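Local coordinates for protein 47 KDA membrane antigen (Treponema pallidum, PDB 1O75) that binds penicillin and shows zinc-stimulated carboxypeptidase activity on synthetic depsipeptides, possibly acting as a D,D-carboxypeptidase that reduces cross-linking of peptidoglycan, at residues V217-H222 with V329-K334; D228-V233 with R293-I298; Y260-D265 with G311-T316. The protein carries 2 engineered substitutions. One frame throughout, in Å; residues are numbered along the deposited sequence.

Interaction 1 of 3, residues V217-H222 with V329-K334; sequences VGTGYH and VRFLPK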
loop_
_atom_site.group_PDB
_atom_site.type_symbol
_atom_site.label_atom_id
_atom_site.label_comp_id
_atom_site.label_asym_id
_atom_site.label_seq_id
_atom_site.Cartn_x
_atom_site.Cartn_y
_atom_site.Cartn_z
ATOM N N VAL B 217 -4.240 10.140 12.214
ATOM C CA VAL B 217 -4.506 10.976 11.047
ATOM C C VAL B 217 -3.190 11.406 10.442
ATOM O O VAL B 217 -2.341 11.953 11.150
ATOM C CB VAL B 217 -5.243 12.274 11.406
ATOM C CG1 VAL B 217 -5.452 13.098 10.140
ATOM C CG2 VAL B 217 -6.563 11.971 12.079
ATOM N N GLY B 218 -3.033 11.168 9.142
ATOM C CA GLY B 218 -1.822 11.570 8.436
ATOM C C GLY B 218 -2.133 12.761 7.530
ATOM O O GLY B 218 -3.281 12.951 7.134
ATOM N N THR B 219 -1.119 13.555 7.194
ATOM C CA THR B 219 -1.307 14.724 6.350
ATOM C C THR B 219 -0.300 14.701 5.201
ATOM O O THR B 219 0.861 14.335 5.399
ATOM C CB THR B 219 -1.133 16.012 7.188
ATOM O OG1 THR B 219 -2.208 16.098 8.125
ATOM C CG2 THR B 219 -1.170 17.251 6.312
ATOM N N GLY B 220 -0.748 15.077 4.003
ATOM C CA GLY B 220 0.139 15.089 2.848
ATOM C C GLY B 220 -0.102 16.319 1.991
ATOM O O GLY B 220 -1.161 16.937 2.100
ATOM N N TYR B 221 0.859 16.690 1.147
ATOM C CA TYR B 221 0.685 17.861 0.291
ATOM C C TYR B 221 0.861 17.579 -1.217
ATOM O O TYR B 221 0.470 18.391 -2.049
ATOM C CB TYR B 221 1.630 18.985 0.746
ATOM C CG TYR B 221 1.343 19.458 2.147
ATOM C CD1 TYR B 221 1.941 18.842 3.253
ATOM C CD2 TYR B 221 0.400 20.459 2.378
ATOM C CE1 TYR B 221 1.594 19.213 4.561
ATOM C CE2 TYR B 221 0.049 20.839 3.671
ATOM C CZ TYR B 221 0.641 20.214 4.759
ATOM O OH TYR B 221 0.258 20.578 6.038
ATOM N N HIS B 222 1.445 16.444 -1.573
ATOM C CA HIS B 222 1.599 16.089 -2.991
ATOM C C HIS B 222 1.198 14.637 -3.142
ATOM O O HIS B 222 1.829 13.889 -3.883
ATOM C CB HIS B 222 3.049 16.205 -3.465
ATOM C CG HIS B 222 3.741 17.443 -3.006
ATOM N ND1 HIS B 222 4.621 17.446 -1.945
ATOM C CD2 HIS B 222 3.670 18.721 -3.446
ATOM C CE1 HIS B 222 5.062 18.675 -1.752
ATOM N NE2 HIS B 222 4.500 19.467 -2.648
ATOM N N VAL B 329 -7.419 18.314 11.869
ATOM C CA VAL B 329 -6.134 18.299 11.186
ATOM C C VAL B 329 -5.721 19.715 10.831
ATOM O O VAL B 329 -6.558 20.601 10.693
ATOM C CB VAL B 329 -6.214 17.442 9.882
ATOM C CG1 VAL B 329 -7.183 18.077 8.873
ATOM C CG2 VAL B 329 -4.850 17.358 9.259
ATOM N N ARG B 330 -4.427 19.936 10.681
ATOM C CA ARG B 330 -3.946 21.265 10.318
ATOM C C ARG B 330 -3.179 21.206 8.997
ATOM O O ARG B 330 -2.334 20.332 8.813
ATOM C CB ARG B 330 -3.023 21.825 11.409
ATOM C CG ARG B 330 -2.533 23.257 11.091
ATOM C CD ARG B 330 -1.371 23.674 11.987
ATOM N NE ARG B 330 -0.785 24.925 11.508
ATOM C CZ ARG B 330 0.343 25.440 11.989
ATOM N NH1 ARG B 330 0.999 24.808 12.952
ATOM N NH2 ARG B 330 0.798 26.591 11.522
ATOM N N PHE B 331 -3.498 22.106 8.074
ATOM C CA PHE B 331 -2.775 22.152 6.808
ATOM C C PHE B 331 -1.882 23.404 6.862
ATOM O O PHE B 331 -2.359 24.513 7.049
ATOM C CB PHE B 331 -3.735 22.214 5.619
ATOM C CG PHE B 331 -4.640 21.004 5.493
ATOM C CD1 PHE B 331 -4.149 19.724 5.741
ATOM C CD2 PHE B 331 -5.969 21.152 5.064
ATOM C CE1 PHE B 331 -4.965 18.589 5.562
ATOM C CE2 PHE B 331 -6.800 20.034 4.876
ATOM C CZ PHE B 331 -6.292 18.746 5.128
ATOM N N LEU B 332 -0.580 23.193 6.709
ATOM C CA LEU B 332 0.412 24.257 6.773
ATOM C C LEU B 332 0.399 25.222 5.603
ATOM O O LEU B 332 -0.067 24.888 4.514
ATOM C CB LEU B 332 1.810 23.640 6.905
ATOM C CG LEU B 332 1.992 22.882 8.222
ATOM C CD1 LEU B 332 3.225 22.007 8.155
ATOM C CD2 LEU B 332 2.084 23.893 9.387
ATOM N N PRO B 333 0.917 26.443 5.825
ATOM C CA PRO B 333 0.994 27.494 4.809
ATOM C C PRO B 333 1.960 27.053 3.725
ATOM O O PRO B 333 2.826 26.205 3.955
ATOM C CB PRO B 333 1.556 28.693 5.573
ATOM C CG PRO B 333 1.184 28.422 6.987
ATOM C CD PRO B 333 1.389 26.942 7.125
ATOM N N LYS B 334 1.813 27.648 2.550
ATOM C CA LYS B 334 2.674 27.348 1.417
ATOM C C LYS B 334 3.938 28.186 1.546
ATOM O O LYS B 334 3.858 29.383 1.817
ATOM C CB LYS B 334 1.964 27.718 0.115
ATOM C CG LYS B 334 2.744 27.369 -1.134
ATOM C CD LYS B 334 1.990 27.798 -2.385
ATOM C CE LYS B 334 2.669 27.278 -3.646
ATOM N NZ LYS B 334 4.094 27.716 -3.746
HETATM O O HOH W 1 -0.933 18.541 9.884
HETATM O O HOH W 2 0.879 19.171 8.093
#
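Thr219 and Tyr221 reach across the side of a β-sandwich to meet Val329, Phe331 and Leu332. Strands 212-220 and 325-331 are the outermost strands of two separate antiparallel sheets, in a domain probably related to the immunoglobulin-like E-set folds. Their short segments run parallel within 9° at an axis separation of 8.2 Å, too far for direct strand pairing, and side chains and water bridge the gap.

One direct hydrogen bond crosses it. Leu332 N donates to Tyr221 OH at 2.8 Å in an almost straight line (N-H...O 174°), just where strand 325-331 has ended. Tyr221 CG stands anti to the carbonyl carbon, beside the backbone N (chi1 -62°), which swings the long ring over to the other sheet, where CA of Phe331 lies near the ring plane at the hydroxyl end. CB, CG and CD1 of Leu332 gather round the same hydroxyl.

Two waters extend the polar link, both at the carbonyl of Arg330. Water 1 donates to Arg330 O at 2.5 Å and is 3.3 Å from Thr219 OG1; water 2 sits in the plane of the Tyr221 ring, 2.6 Å from its OH, and adds a weak bond to Arg330 O. Ser87 of the second subunit packs on Thr219, Tyr221 and Leu332, and Thr219 makes backbone hydrogen bonds to that subunit.

Van der Waals contacts complete the interface. Val217 CG1 comes to 4.4 Å from Val329 CG2. The ring of Phe331, which also lines the xenon pocket, meets that of Tyr313 at a slant. Thr219 divides its two branches between neighbours: the OG1 hydroxyl makes a close van der Waals approach of 3.1 Å to the Val329 CG2 methyl, while CG2 meets the edge of the Phe331 ring in its plane, 3.9 Å from CD1.

Interaction 2 of 3, residues D228-V233 with R293-I298; sequences DAEASV and RISCGI. With XE (xenon), chain F.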
loop_
_atom_site.group_PDB
_atom_site.type_symbol
_atom_site.label_atom_id
_atom_site.label_comp_id
_atom_site.label_asym_id
_atom_site.label_seq_id
_atom_site.Cartn_x
_atom_site.Cartn_y
_atom_site.Cartn_z
ATOM N N ASP B 228 -4.425 20.522 -2.684
ATOM C CA ASP B 228 -3.465 21.417 -2.039
ATOM C C ASP B 228 -2.992 20.736 -0.760
ATOM O O ASP B 228 -1.836 20.868 -0.340
ATOM C CB ASP B 228 -4.139 22.751 -1.696
ATOM C CG ASP B 228 -4.260 23.636 -2.911
ATOM O OD1 ASP B 228 -3.302 23.599 -3.711
ATOM O OD2 ASP B 228 -5.278 24.336 -3.072
ATOM N N ALA B 229 -3.907 19.991 -0.142
ATOM C CA ALA B 229 -3.599 19.277 1.085
ATOM C C ALA B 229 -4.558 18.115 1.222
ATOM O O ALA B 229 -5.671 18.155 0.711
ATOM C CB ALA B 229 -3.729 20.220 2.308
ATOM N N GLU B 230 -4.132 17.095 1.947
ATOM C CA GLU B 230 -4.953 15.922 2.104
ATOM C C GLU B 230 -4.742 15.292 3.468
ATOM O O GLU B 230 -3.643 15.361 4.021
ATOM C CB GLU B 230 -4.606 14.949 0.973
ATOM C CG GLU B 230 -5.220 13.581 1.094
ATOM C CD GLU B 230 -4.358 12.625 1.921
ATOM O OE1 GLU B 230 -4.715 11.425 2.014
ATOM O OE2 GLU B 230 -3.323 13.068 2.478
ATOM N N ALA B 231 -5.798 14.700 4.018
ATOM C CA ALA B 231 -5.697 14.047 5.317
ATOM C C ALA B 231 -6.081 12.595 5.134
ATOM O O ALA B 231 -7.053 12.288 4.435
ATOM C CB ALA B 231 -6.643 14.713 6.338
ATOM N N SER B 232 -5.299 11.709 5.738
ATOM C CA SER B 232 -5.541 10.280 5.673
ATOM C C SER B 232 -5.996 9.852 7.050
ATOM O O SER B 232 -5.197 9.814 7.990
ATOM C CB SER B 232 -4.254 9.531 5.318
ATOM O OG SER B 232 -3.966 9.709 3.949
ATOM N N VAL B 233 -7.271 9.528 7.176
ATOM C CA VAL B 233 -7.777 9.128 8.467
ATOM C C VAL B 233 -7.731 7.603 8.620
ATOM O O VAL B 233 -8.413 6.888 7.886
ATOM C CB VAL B 233 -9.234 9.640 8.648
ATOM C CG1 VAL B 233 -9.756 9.286 10.039
ATOM C CG2 VAL B 233 -9.295 11.156 8.416
ATOM N N ARG B 293 -8.444 2.988 5.914
ATOM C CA ARG B 293 -8.143 4.391 5.696
ATOM C C ARG B 293 -9.154 5.109 4.807
ATOM O O ARG B 293 -9.681 4.531 3.855
ATOM C CB ARG B 293 -6.744 4.474 5.066
ATOM C CG ARG B 293 -6.317 5.821 4.509
ATOM C CD ARG B 293 -4.886 5.716 3.966
ATOM N NE ARG B 293 -4.798 4.633 2.987
ATOM C CZ ARG B 293 -3.774 3.791 2.847
ATOM N NH1 ARG B 293 -2.700 3.879 3.623
ATOM N NH2 ARG B 293 -3.842 2.839 1.925
ATOM N N ILE B 294 -9.458 6.354 5.145
ATOM C CA ILE B 294 -10.327 7.168 4.307
ATOM C C ILE B 294 -9.558 8.460 4.146
ATOM O O ILE B 294 -9.092 9.024 5.136
ATOM C CB ILE B 294 -11.689 7.420 4.938
ATOM C CG1 ILE B 294 -12.443 6.083 5.023
ATOM C CG2 ILE B 294 -12.499 8.411 4.072
ATOM C CD1 ILE B 294 -13.878 6.227 5.328
ATOM N N SER B 295 -9.372 8.904 2.903
ATOM C CA SER B 295 -8.629 10.137 2.644
ATOM C C SER B 295 -9.554 11.270 2.195
ATOM O O SER B 295 -10.509 11.049 1.443
ATOM C CB SER B 295 -7.557 9.877 1.595
ATOM O OG SER B 295 -6.676 8.864 2.068
ATOM N N CYS B 296 -9.260 12.474 2.675
ATOM C CA CYS B 296 -10.049 13.674 2.381
ATOM C C CYS B 296 -9.071 14.721 1.889
ATOM O O CYS B 296 -8.064 14.962 2.544
ATOM C CB CYS B 296 -10.691 14.216 3.672
ATOM S SG CYS B 296 -11.743 13.042 4.466
ATOM N N GLY B 297 -9.375 15.348 0.761
ATOM C CA GLY B 297 -8.487 16.366 0.250
ATOM C C GLY B 297 -9.202 17.667 -0.035
ATOM O O GLY B 297 -10.439 17.719 -0.056
ATOM N N ILE B 298 -8.432 18.716 -0.287
ATOM C CA ILE B 298 -9.053 19.989 -0.585
ATOM C C ILE B 298 -8.179 20.774 -1.550
ATOM O O ILE B 298 -6.961 20.622 -1.560
ATOM C CB ILE B 298 -9.268 20.807 0.719
ATOM C CG1 ILE B 298 -10.148 22.028 0.445
ATOM C CG2 ILE B 298 -7.901 21.252 1.309
ATOM C CD1 ILE B 298 -10.484 22.813 1.726
HETATM XE XE XE F . -9.272 17.907 3.739
#
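Ala231 and Cys296 exchange two short backbone hydrogen bonds, Ala231 N to Cys296 O at 2.7 Å and Cys296 N to Ala231 O at 2.8 Å. Val233 and Ile294 form a second hydrogen-bonded antiparallel pair. At the far end Ile298 O receives Asp228 N at 2.8 Å and, weakly, Ala229 N at 3.4 Å, while Ile298 N returns a bond to Ala229 O. Two residues thus face one, a classic beta bulge at the start of strand 229-237; the Asp228 carboxylate is held by Tyr300 N.

On the face with Glu230, Ser232 and Ser295, the glutamate chain bends at chi2 (-87°) and brings OE1 to the hydroxyls of the two serines. Ser232 OG donates to Glu230 OE1 at 2.7 Å from the syn side, 17° out of the carboxylate plane, and Ser295 OG lies 3.2 Å from OE1. Trp285 of the next strand packs on Glu230 and Ser295. Arg293 passes CD beside Ser232 and sends its guanidinium to a bound sulfated sugar, with a salt bridge from NH2.

The other face, with Ala229, Ala231, Cys296 and Ile298, turns inward. Cys296 O is 3.4 Å from the xenon, and Leu315 and Tyr313 of the opposite sheet press on these side chains. This is the central strand pair of one sheet of a β-sandwich, consistent with an immunoglobulin-like E-set fold, one face of it lining the core.

Interaction 3 of 3, residues Y260-D265 with G311-T316; sequences YDYYGD and GYYRLT. With XE (xenon), chain F.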
loop_
_atom_site.group_PDB
_atom_site.type_symbol
_atom_site.label_atom_id
_atom_site.label_comp_id
_atom_site.label_asym_id
_atom_site.label_seq_id
_atom_site.Cartn_x
_atom_site.Cartn_y
_atom_site.Cartn_z
ATOM N N TYR B 260 -16.456 19.543 5.815
ATOM C CA TYR B 260 -15.218 20.207 6.238
ATOM C C TYR B 260 -15.632 21.478 7.026
ATOM O O TYR B 260 -16.387 22.295 6.493
ATOM C CB TYR B 260 -14.378 20.690 5.034
ATOM C CG TYR B 260 -13.767 19.595 4.155
ATOM C CD1 TYR B 260 -13.762 18.256 4.567
ATOM C CD2 TYR B 260 -13.176 19.915 2.923
ATOM C CE1 TYR B 260 -13.180 17.248 3.770
ATOM C CE2 TYR B 260 -12.585 18.918 2.112
ATOM C CZ TYR B 260 -12.593 17.591 2.547
ATOM O OH TYR B 260 -12.009 16.615 1.766
ATOM N N ASP B 261 -15.161 21.634 8.262
ATOM C CA ASP B 261 -15.416 22.870 9.020
ATOM C C ASP B 261 -14.019 23.512 9.131
ATOM O O ASP B 261 -13.057 22.858 9.548
ATOM C CB ASP B 261 -15.979 22.610 10.420
ATOM C CG ASP B 261 -17.419 22.172 10.396
ATOM O OD1 ASP B 261 -18.199 22.684 9.570
ATOM O OD2 ASP B 261 -17.781 21.328 11.216
ATOM N N TYR B 262 -13.934 24.786 8.761
ATOM C CA TYR B 262 -12.670 25.531 8.729
ATOM C C TYR B 262 -12.585 26.582 9.838
ATOM O O TYR B 262 -13.458 27.451 9.947
ATOM C CB TYR B 262 -12.558 26.209 7.362
ATOM C CG TYR B 262 -11.306 27.018 7.121
ATOM C CD1 TYR B 262 -10.060 26.538 7.501
ATOM C CD2 TYR B 262 -11.365 28.245 6.435
ATOM C CE1 TYR B 262 -8.890 27.247 7.199
ATOM C CE2 TYR B 262 -10.205 28.964 6.128
ATOM C CZ TYR B 262 -8.976 28.458 6.514
ATOM O OH TYR B 262 -7.815 29.149 6.232
ATOM N N TYR B 263 -11.519 26.498 10.627
ATOM C CA TYR B 263 -11.305 27.410 11.744
ATOM C C TYR B 263 -10.197 28.428 11.497
ATOM O O TYR B 263 -9.704 29.076 12.438
ATOM C CB TYR B 263 -11.028 26.593 13.011
ATOM C CG TYR B 263 -12.293 25.955 13.576
ATOM C CD1 TYR B 263 -12.840 24.793 13.018
ATOM C CD2 TYR B 263 -12.983 26.559 14.631
ATOM C CE1 TYR B 263 -14.065 24.250 13.503
ATOM C CE2 TYR B 263 -14.198 26.033 15.119
ATOM C CZ TYR B 263 -14.738 24.890 14.551
ATOM O OH TYR B 263 -15.986 24.441 14.989
ATOM N N GLY B 264 -9.825 28.598 10.229
ATOM C CA GLY B 264 -8.775 29.552 9.904
ATOM C C GLY B 264 -7.505 29.273 10.682
ATOM O O GLY B 264 -7.052 28.124 10.762
ATOM N N ASP B 265 -6.906 30.304 11.268
ATOM C CA ASP B 265 -5.677 30.074 12.022
ATOM C C ASP B 265 -5.936 29.797 13.505
ATOM O O ASP B 265 -4.992 29.717 14.291
ATOM C CB ASP B 265 -4.720 31.265 11.890
ATOM C CG ASP B 265 -4.344 31.568 10.443
ATOM O OD1 ASP B 265 -4.062 30.624 9.669
ATOM O OD2 ASP B 265 -4.322 32.761 10.082
ATOM N N GLY B 311 -4.669 26.186 7.389
ATOM C CA GLY B 311 -5.217 26.413 8.710
ATOM C C GLY B 311 -5.752 25.133 9.344
ATOM O O GLY B 311 -5.375 24.031 8.951
ATOM N N TYR B 312 -6.642 25.307 10.314
ATOM C CA TYR B 312 -7.224 24.215 11.072
ATOM C C TYR B 312 -8.581 23.815 10.565
ATOM O O TYR B 312 -9.494 24.658 10.415
ATOM C CB TYR B 312 -7.342 24.614 12.542
ATOM C CG TYR B 312 -6.006 24.847 13.170
ATOM C CD1 TYR B 312 -5.312 23.808 13.787
ATOM C CD2 TYR B 312 -5.391 26.099 13.079
ATOM C CE1 TYR B 312 -4.036 24.011 14.302
ATOM C CE2 TYR B 312 -4.106 26.307 13.582
ATOM C CZ TYR B 312 -3.442 25.266 14.185
ATOM O OH TYR B 312 -2.161 25.469 14.634
ATOM N N TYR B 313 -8.711 22.514 10.328
ATOM C CA TYR B 313 -9.944 21.959 9.835
ATOM C C TYR B 313 -10.459 20.869 10.759
ATOM O O TYR B 313 -9.701 20.222 11.479
ATOM C CB TYR B 313 -9.765 21.349 8.432
ATOM C CG TYR B 313 -9.538 22.354 7.331
ATOM C CD1 TYR B 313 -8.284 22.941 7.134
ATOM C CD2 TYR B 313 -10.582 22.724 6.487
ATOM C CE1 TYR B 313 -8.090 23.879 6.106
ATOM C CE2 TYR B 313 -10.397 23.646 5.480
ATOM C CZ TYR B 313 -9.150 24.220 5.290
ATOM O OH TYR B 313 -9.003 25.124 4.260
ATOM N N ARG B 314 -11.763 20.681 10.715
ATOM C CA ARG B 314 -12.416 19.632 11.476
ATOM C C ARG B 314 -13.181 18.872 10.402
ATOM O O ARG B 314 -14.025 19.461 9.719
ATOM C CB ARG B 314 -13.393 20.217 12.506
ATOM C CG ARG B 314 -14.289 19.164 13.149
ATOM C CD ARG B 314 -14.802 19.625 14.528
ATOM N NE ARG B 314 -13.708 19.679 15.503
ATOM C CZ ARG B 314 -13.753 20.350 16.648
ATOM N NH1 ARG B 314 -14.847 21.043 16.982
ATOM N NH2 ARG B 314 -12.704 20.334 17.457
ATOM N N LEU B 315 -12.873 17.585 10.249
ATOM C CA LEU B 315 -13.515 16.732 9.243
ATOM C C LEU B 315 -14.542 15.832 9.919
ATOM O O LEU B 315 -14.248 15.218 10.937
ATOM C CB LEU B 315 -12.462 15.822 8.558
ATOM C CG LEU B 315 -11.134 16.471 8.195
ATOM C CD1 LEU B 315 -10.233 15.473 7.470
ATOM C CD2 LEU B 315 -11.393 17.688 7.330
ATOM N N THR B 316 -15.733 15.740 9.350
ATOM C CA THR B 316 -16.736 14.863 9.925
ATOM C C THR B 316 -17.145 13.823 8.873
ATOM O O THR B 316 -17.750 14.174 7.876
ATOM C CB THR B 316 -17.987 15.665 10.373
ATOM O OG1 THR B 316 -17.589 16.637 11.351
ATOM C CG2 THR B 316 -19.044 14.726 11.014
HETATM XE XE XE F . -9.272 17.907 3.739
HETATM O O HOH W 3 -16.822 18.741 10.148
#
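Tyr262 and Tyr313 stack across neighbouring strands, on the face of the sheet turned into the β-sandwich. Strands 255-262 and 311-319 are the inner, antiparallel pair of a four-stranded sheet in this E-set-like domain, consistent with an immunoglobulin-like fold.

Backbone bonds set the register. Asp261 and Arg314 form a hydrogen-bonded pair, the bond from Arg314 N to Asp261 O being 2.8 Å. Beyond Tyr262, Tyr263 N donates to Tyr312 O at 2.7 Å, and Tyr312 N to Gly264 O.

Two tyrosine rings pack on the inner face. Those of Tyr262 and Tyr313 form an offset stack, centroids 4.5 Å apart and planes at 22°. Tyr262 CG is anti to the backbone N (chi1 -179°), whereas Tyr313 CG is anti to its carbonyl carbon (chi1 -70°), which brings the two rings together over a non-hydrogen-bonded pair. Tyr262 CD1 sits over the Tyr313 ring near its rim, 3.3 Å from CZ. Gly311, with no side chain, lets the edge of the Tyr262 ring pass alongside its CA. Both hydroxyls are tied down just before strand 311-319, Tyr262 OH to Pro310 O and Tyr313 OH to Gly309 O.

On the outer face, CB of Asp261 rests beside CB of Arg314, but their charged ends part: Asp261 OD1 forms a salt bridge with Arg259 and a hydrogen bond with Ser275 OG, and Arg314 NE a salt bridge with Asp328. Water 3 lies 3.0 Å from Asp261 OD2, also reaching Arg314 O and Thr316 OG1.

Tyr260 lines the xenon site. Leu315 CD2 lies 3.7 Å from Tyr260 CD1, Tyr260 OH bonds to Gly297 O, and the gas atom rests over one face of the tyrosine ring, 3.5 Å from Tyr260 CZ.

All three contacts belong to one β-sandwich domain. Interaction 2 is the core of one sheet and interaction 3 the inner strand pair of the other; interaction 1 joins the sheets at their outermost strands 212-220 and 325-331. Within the sheets backbone bonds pair the strands, whereas the edge strands meet through side chains and water, partly under the second subunit. Interaction 2 is mostly buried (nine of its twelve touching residues), the other two only partly. Strand pairing connects 1 to both others, through Gly220 N to Glu230 O and Phe331 N to Gly311 O. Xenon lies where Phe331, Cys296, Gly297 and Tyr260 converge between the sheets.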